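Local atomic coordinates of purine nucleoside phosphorylase (Thermus thermophilus, PDB entry 6TK9), a protein that probably catalyses the reversible phosphorolysis of purine nucleosides such as inosine and guanosine, releasing the free base and ribose 1-phosphate. Residues V92-R105 against P214-V226. Residues are numbered along the deposited sequence; the frame is centred on the assembly and turned at random.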
loop_
_atom_site.group_PDB
_atom_site.type_symbol
_atom_site.label_atom_id
_atom_site.label_comp_id
_atom_site.label_asym_id
_atom_site.label_seq_id
_atom_site.Cartn_x
_atom_site.Cartn_y
_atom_site.Cartn_z
ATOM N N VAL A 92 -14.649 -14.898 26.585
ATOM C CA VAL A 92 -15.190 -13.557 26.203
ATOM C C VAL A 92 -16.563 -13.723 25.529
ATOM O O VAL A 92 -17.402 -12.810 25.665
ATOM C CB VAL A 92 -14.178 -12.786 25.317
ATOM C CG1 VAL A 92 -14.829 -11.710 24.468
ATOM C CG2 VAL A 92 -13.045 -12.161 26.131
ATOM N N VAL A 93 -16.809 -14.817 24.814
ATOM C CA VAL A 93 -18.076 -14.964 24.039
ATOM C C VAL A 93 -19.062 -15.868 24.776
ATOM O O VAL A 93 -20.101 -16.191 24.166
ATOM C CB VAL A 93 -17.829 -15.507 22.619
ATOM C CG1 VAL A 93 -17.003 -14.551 21.777
ATOM C CG2 VAL A 93 -17.213 -16.896 22.652
ATOM N N PHE A 94 -18.759 -16.320 25.996
ATOM C CA PHE A 94 -19.703 -17.179 26.753
ATOM C C PHE A 94 -21.033 -16.425 26.857
ATOM O O PHE A 94 -22.040 -16.933 26.353
ATOM C CB PHE A 94 -19.118 -17.687 28.073
ATOM C CG PHE A 94 -19.997 -18.743 28.698
ATOM C CD1 PHE A 94 -20.100 -20.008 28.131
ATOM C CD2 PHE A 94 -20.800 -18.448 29.794
ATOM C CE1 PHE A 94 -20.961 -20.961 28.662
ATOM C CE2 PHE A 94 -21.656 -19.406 30.326
ATOM C CZ PHE A 94 -21.734 -20.658 29.760
ATOM N N PRO A 95 -21.079 -15.173 27.396
ATOM C CA PRO A 95 -22.336 -14.433 27.530
ATOM C C PRO A 95 -23.202 -14.454 26.255
ATOM O O PRO A 95 -24.287 -15.017 26.333
ATOM C CB PRO A 95 -21.898 -13.014 27.938
ATOM C CG PRO A 95 -20.576 -13.216 28.639
ATOM C CD PRO A 95 -19.941 -14.399 27.925
ATOM N N VAL A 96 -22.747 -13.894 25.129
ATOM C CA VAL A 96 -23.582 -13.832 23.888
ATOM C C VAL A 96 -24.007 -15.246 23.452
ATOM O O VAL A 96 -25.072 -15.362 22.834
ATOM C CB VAL A 96 -22.912 -13.072 22.728
ATOM C CG1 VAL A 96 -22.677 -11.616 23.094
ATOM C CG2 VAL A 96 -21.625 -13.732 22.256
ATOM N N ARG A 97 -23.238 -16.289 23.753
ATOM C CA ARG A 97 -23.641 -17.684 23.418
ATOM C C ARG A 97 -24.877 -18.056 24.262
ATOM O O ARG A 97 -25.876 -18.495 23.659
ATOM C CB ARG A 97 -22.473 -18.668 23.593
ATOM C CG ARG A 97 -21.417 -18.598 22.491
ATOM C CD ARG A 97 -20.134 -19.364 22.795
ATOM N NE ARG A 97 -19.488 -19.897 21.602
ATOM C CZ ARG A 97 -18.298 -20.509 21.555
ATOM N NH1 ARG A 97 -17.579 -20.687 22.651
ATOM N NH2 ARG A 97 -17.839 -20.954 20.393
ATOM N N VAL A 98 -24.821 -17.867 25.592
ATOM C CA VAL A 98 -25.979 -18.029 26.530
ATOM C C VAL A 98 -27.130 -17.132 26.061
ATOM O O VAL A 98 -28.284 -17.605 25.996
ATOM C CB VAL A 98 -25.583 -17.713 27.986
ATOM C CG1 VAL A 98 -26.793 -17.575 28.895
ATOM C CG2 VAL A 98 -24.637 -18.762 28.533
ATOM N N GLY A 99 -26.818 -15.888 25.707
ATOM C CA GLY A 99 -27.812 -14.951 25.159
ATOM C C GLY A 99 -28.576 -15.579 24.012
ATOM O O GLY A 99 -29.801 -15.399 23.928
ATOM N N PHE A 100 -27.872 -16.260 23.116
ATOM C CA PHE A 100 -28.478 -16.850 21.897
ATOM C C PHE A 100 -29.453 -17.953 22.320
ATOM O O PHE A 100 -30.528 -18.063 21.729
ATOM C CB PHE A 100 -27.400 -17.367 20.943
ATOM C CG PHE A 100 -27.945 -17.999 19.691
ATOM C CD1 PHE A 100 -28.362 -17.217 18.625
ATOM C CD2 PHE A 100 -28.032 -19.375 19.579
ATOM C CE1 PHE A 100 -28.851 -17.798 17.465
ATOM C CE2 PHE A 100 -28.539 -19.958 18.429
ATOM C CZ PHE A 100 -28.957 -19.169 17.380
ATOM N N PHE A 101 -29.071 -18.730 23.327
ATOM C CA PHE A 101 -29.765 -19.978 23.722
ATOM C C PHE A 101 -30.914 -19.651 24.665
ATOM O O PHE A 101 -31.736 -20.553 24.866
ATOM C CB PHE A 101 -28.783 -20.975 24.331
ATOM C CG PHE A 101 -28.069 -21.791 23.292
ATOM C CD1 PHE A 101 -28.761 -22.744 22.554
ATOM C CD2 PHE A 101 -26.718 -21.593 23.036
ATOM C CE1 PHE A 101 -28.115 -23.490 21.579
ATOM C CE2 PHE A 101 -26.072 -22.340 22.064
ATOM C CZ PHE A 101 -26.770 -23.284 21.337
ATOM N N LEU A 102 -30.939 -18.428 25.210
ATOM C CA LEU A 102 -32.106 -17.817 25.904
ATOM C C LEU A 102 -33.170 -17.409 24.872
ATOM O O LEU A 102 -34.363 -17.333 25.261
ATOM C CB LEU A 102 -31.660 -16.591 26.703
ATOM C CG LEU A 102 -30.953 -16.877 28.022
ATOM C CD1 LEU A 102 -30.328 -15.610 28.586
ATOM C CD2 LEU A 102 -31.906 -17.494 29.034
ATOM N N GLY A 103 -32.759 -17.127 23.626
ATOM C CA GLY A 103 -33.667 -16.887 22.482
ATOM C C GLY A 103 -33.404 -15.569 21.749
ATOM O O GLY A 103 -34.090 -15.337 20.768
ATOM N N ALA A 104 -32.457 -14.731 22.192
ATOM C CA ALA A 104 -31.946 -13.575 21.416
ATOM C C ALA A 104 -31.273 -14.071 20.122
ATOM O O ALA A 104 -30.107 -14.477 20.204
ATOM C CB ALA A 104 -30.988 -12.766 22.258
ATOM N N ARG A 105 -31.970 -14.037 18.978
ATOM C CA ARG A 105 -31.437 -14.488 17.658
ATOM C C ARG A 105 -30.942 -13.282 16.836
ATOM O O ARG A 105 -30.338 -13.500 15.758
ATOM C CB ARG A 105 -32.509 -15.261 16.892
ATOM C CG ARG A 105 -33.232 -16.318 17.717
ATOM C CD ARG A 105 -32.412 -17.567 17.972
ATOM N NE ARG A 105 -32.144 -18.259 16.717
ATOM C CZ ARG A 105 -32.960 -19.118 16.114
ATOM N NH1 ARG A 105 -34.128 -19.423 16.650
ATOM N NH2 ARG A 105 -32.602 -19.676 14.971
ATOM N N PRO A 214 -14.692 -11.049 18.606
ATOM C CA PRO A 214 -14.907 -12.425 19.045
ATOM C C PRO A 214 -16.411 -12.712 19.148
ATOM O O PRO A 214 -16.825 -13.780 18.765
ATOM C CB PRO A 214 -14.170 -12.554 20.391
ATOM C CG PRO A 214 -13.734 -11.146 20.779
ATOM C CD PRO A 214 -13.896 -10.259 19.563
ATOM N N GLU A 215 -17.178 -11.743 19.650
ATOM C CA GLU A 215 -18.662 -11.790 19.749
ATOM C C GLU A 215 -19.225 -11.984 18.336
ATOM O O GLU A 215 -20.026 -12.939 18.140
ATOM C CB GLU A 215 -19.206 -10.545 20.473
ATOM C CG GLU A 215 -18.843 -10.516 21.952
ATOM C CD GLU A 215 -18.503 -9.160 22.550
ATOM O OE1 GLU A 215 -19.430 -8.377 22.777
ATOM O OE2 GLU A 215 -17.315 -8.898 22.816
ATOM N N VAL A 216 -18.805 -11.159 17.372
ATOM C CA VAL A 216 -19.312 -11.258 15.973
ATOM C C VAL A 216 -19.065 -12.665 15.421
ATOM O O VAL A 216 -19.987 -13.210 14.835
ATOM C CB VAL A 216 -18.689 -10.208 15.055
ATOM C CG1 VAL A 216 -19.166 -10.440 13.625
ATOM C CG2 VAL A 216 -19.006 -8.794 15.520
ATOM N N ILE A 217 -17.868 -13.226 15.595
ATOM C CA ILE A 217 -17.491 -14.574 15.068
ATOM C C ILE A 217 -18.317 -15.653 15.786
ATOM O O ILE A 217 -18.887 -16.530 15.102
ATOM C CB ILE A 217 -15.972 -14.829 15.206
ATOM C CG1 ILE A 217 -15.164 -13.858 14.343
ATOM C CG2 ILE A 217 -15.641 -16.275 14.874
ATOM C CD1 ILE A 217 -13.684 -13.846 14.636
ATOM N N ALA A 218 -18.370 -15.599 17.117
ATOM C CA ALA A 218 -19.145 -16.532 17.976
ATOM C C ALA A 218 -20.617 -16.556 17.537
ATOM O O ALA A 218 -21.189 -17.668 17.446
ATOM C CB ALA A 218 -18.993 -16.150 19.433
ATOM N N LEU A 219 -21.191 -15.383 17.252
ATOM C CA LEU A 219 -22.632 -15.209 16.949
ATOM C C LEU A 219 -22.950 -15.644 15.511
ATOM O O LEU A 219 -24.077 -16.171 15.306
ATOM C CB LEU A 219 -23.039 -13.760 17.213
ATOM C CG LEU A 219 -23.276 -13.440 18.687
ATOM C CD1 LEU A 219 -23.336 -11.947 18.920
ATOM C CD2 LEU A 219 -24.551 -14.096 19.178
ATOM N N ARG A 220 -22.030 -15.490 14.552
ATOM C CA ARG A 220 -22.297 -15.934 13.149
ATOM C C ARG A 220 -22.134 -17.455 13.082
ATOM O O ARG A 220 -22.860 -18.110 12.301
ATOM C CB ARG A 220 -21.406 -15.203 12.142
ATOM C CG ARG A 220 -21.689 -13.713 12.045
ATOM C CD ARG A 220 -23.027 -13.355 11.429
ATOM N NE ARG A 220 -23.274 -14.031 10.171
ATOM C CZ ARG A 220 -24.309 -14.813 9.926
ATOM N NH1 ARG A 220 -25.259 -14.986 10.831
ATOM N NH2 ARG A 220 -24.393 -15.431 8.768
ATOM N N HIS A 221 -21.241 -18.010 13.902
ATOM C CA HIS A 221 -21.135 -19.477 14.134
ATOM C C HIS A 221 -22.532 -20.031 14.462
ATOM O O HIS A 221 -22.930 -21.036 13.845
ATOM C CB HIS A 221 -20.087 -19.732 15.220
ATOM C CG HIS A 221 -19.908 -21.158 15.604
ATOM N ND1 HIS A 221 -20.214 -21.624 16.874
ATOM C CD2 HIS A 221 -19.421 -22.210 14.915
ATOM C CE1 HIS A 221 -19.945 -22.917 16.940
ATOM N NE2 HIS A 221 -19.463 -23.302 15.750
ATOM N N LEU A 222 -23.273 -19.327 15.325
ATOM C CA LEU A 222 -24.588 -19.736 15.893
ATOM C C LEU A 222 -25.733 -19.480 14.915
ATOM O O LEU A 222 -26.792 -20.106 15.112
ATOM C CB LEU A 222 -24.810 -18.978 17.204
ATOM C CG LEU A 222 -23.911 -19.462 18.335
ATOM C CD1 LEU A 222 -23.925 -18.484 19.481
ATOM C CD2 LEU A 222 -24.331 -20.846 18.797
ATOM N N GLY A 223 -25.525 -18.591 13.932
ATOM C CA GLY A 223 -26.517 -18.203 12.909
ATOM C C GLY A 223 -27.341 -16.998 13.336
ATOM O O GLY A 223 -28.345 -16.712 12.673
ATOM N N ALA A 224 -26.937 -16.316 14.408
ATOM C CA ALA A 224 -27.551 -15.059 14.889
ATOM C C ALA A 224 -27.357 -13.964 13.836
ATOM O O ALA A 224 -26.400 -14.067 13.053
ATOM C CB ALA A 224 -26.923 -14.673 16.211
ATOM N N ARG A 225 -28.233 -12.961 13.808
ATOM C CA ARG A 225 -28.020 -11.711 13.043
ATOM C C ARG A 225 -27.350 -10.712 13.984
ATOM O O ARG A 225 -27.624 -10.779 15.177
ATOM C CB ARG A 225 -29.334 -11.147 12.511
ATOM C CG ARG A 225 -30.172 -12.131 11.710
ATOM C CD ARG A 225 -31.637 -11.729 11.770
ATOM N NE ARG A 225 -31.960 -10.719 10.780
ATOM C CZ ARG A 225 -32.774 -9.674 10.954
ATOM N NH1 ARG A 225 -33.341 -9.420 12.125
ATOM N NH2 ARG A 225 -32.988 -8.855 9.933
ATOM N N VAL A 226 -26.451 -9.873 13.462
ATOM C CA VAL A 226 -25.529 -9.003 14.256
ATOM C C VAL A 226 -25.556 -7.603 13.633
ATOM O O VAL A 226 -25.510 -7.492 12.403
ATOM C CB VAL A 226 -24.086 -9.557 14.293
ATOM C CG1 VAL A 226 -23.122 -8.654 15.056
ATOM C CG2 VAL A 226 -24.010 -10.970 14.840
#
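Phe100 lies flat against Leu222, whose CB stands 3.9 Å from the ring centroid and only 5° off its normal, a CH-pi contact over the centre of one face. The Phe100 CG is anti to the backbone N (chi1 179°), which carries the ring out over the C-terminal end of helix 214-222, where its CD1 also meets Ala224 CB at 3.8 Å. Leu222 is the bump that fills the hollow between successive turns of helix 94-102: CD1 rests on Arg97 CG and Phe100 CB, while CD2 reaches Phe101 CE2 at 4.0 Å. With the ring cut back to an alanine here, Leu222 is likely to lose the surface its CB rests on, and a gap would open beside Ala224. One turn back, Val96 sets CG2 against Leu219 CG (3.9 Å), the two side chains crossing at about a right angle. Val93 sits over the first turn of helix 214-222, CG1 against the Pro214 carbonyl and CB 3.5 Å from Ala218 CB, whose short side chain leaves room for it. Glu215 crosses Val96 at about a right angle, and its OE1 forms a salt bridge with Arg80. Beyond both helices, Arg225 N donates to Arg105 O (2.9 Å), just past the Schellman turns at Gly103 and Gly223. The axes of helix segments 94-102 and 214-222 approach to 9.5 Å and cross at -31°, leading into parallel strands 106-115 and 225-235, as befits the alpha/beta core of the phosphorylase superfamily.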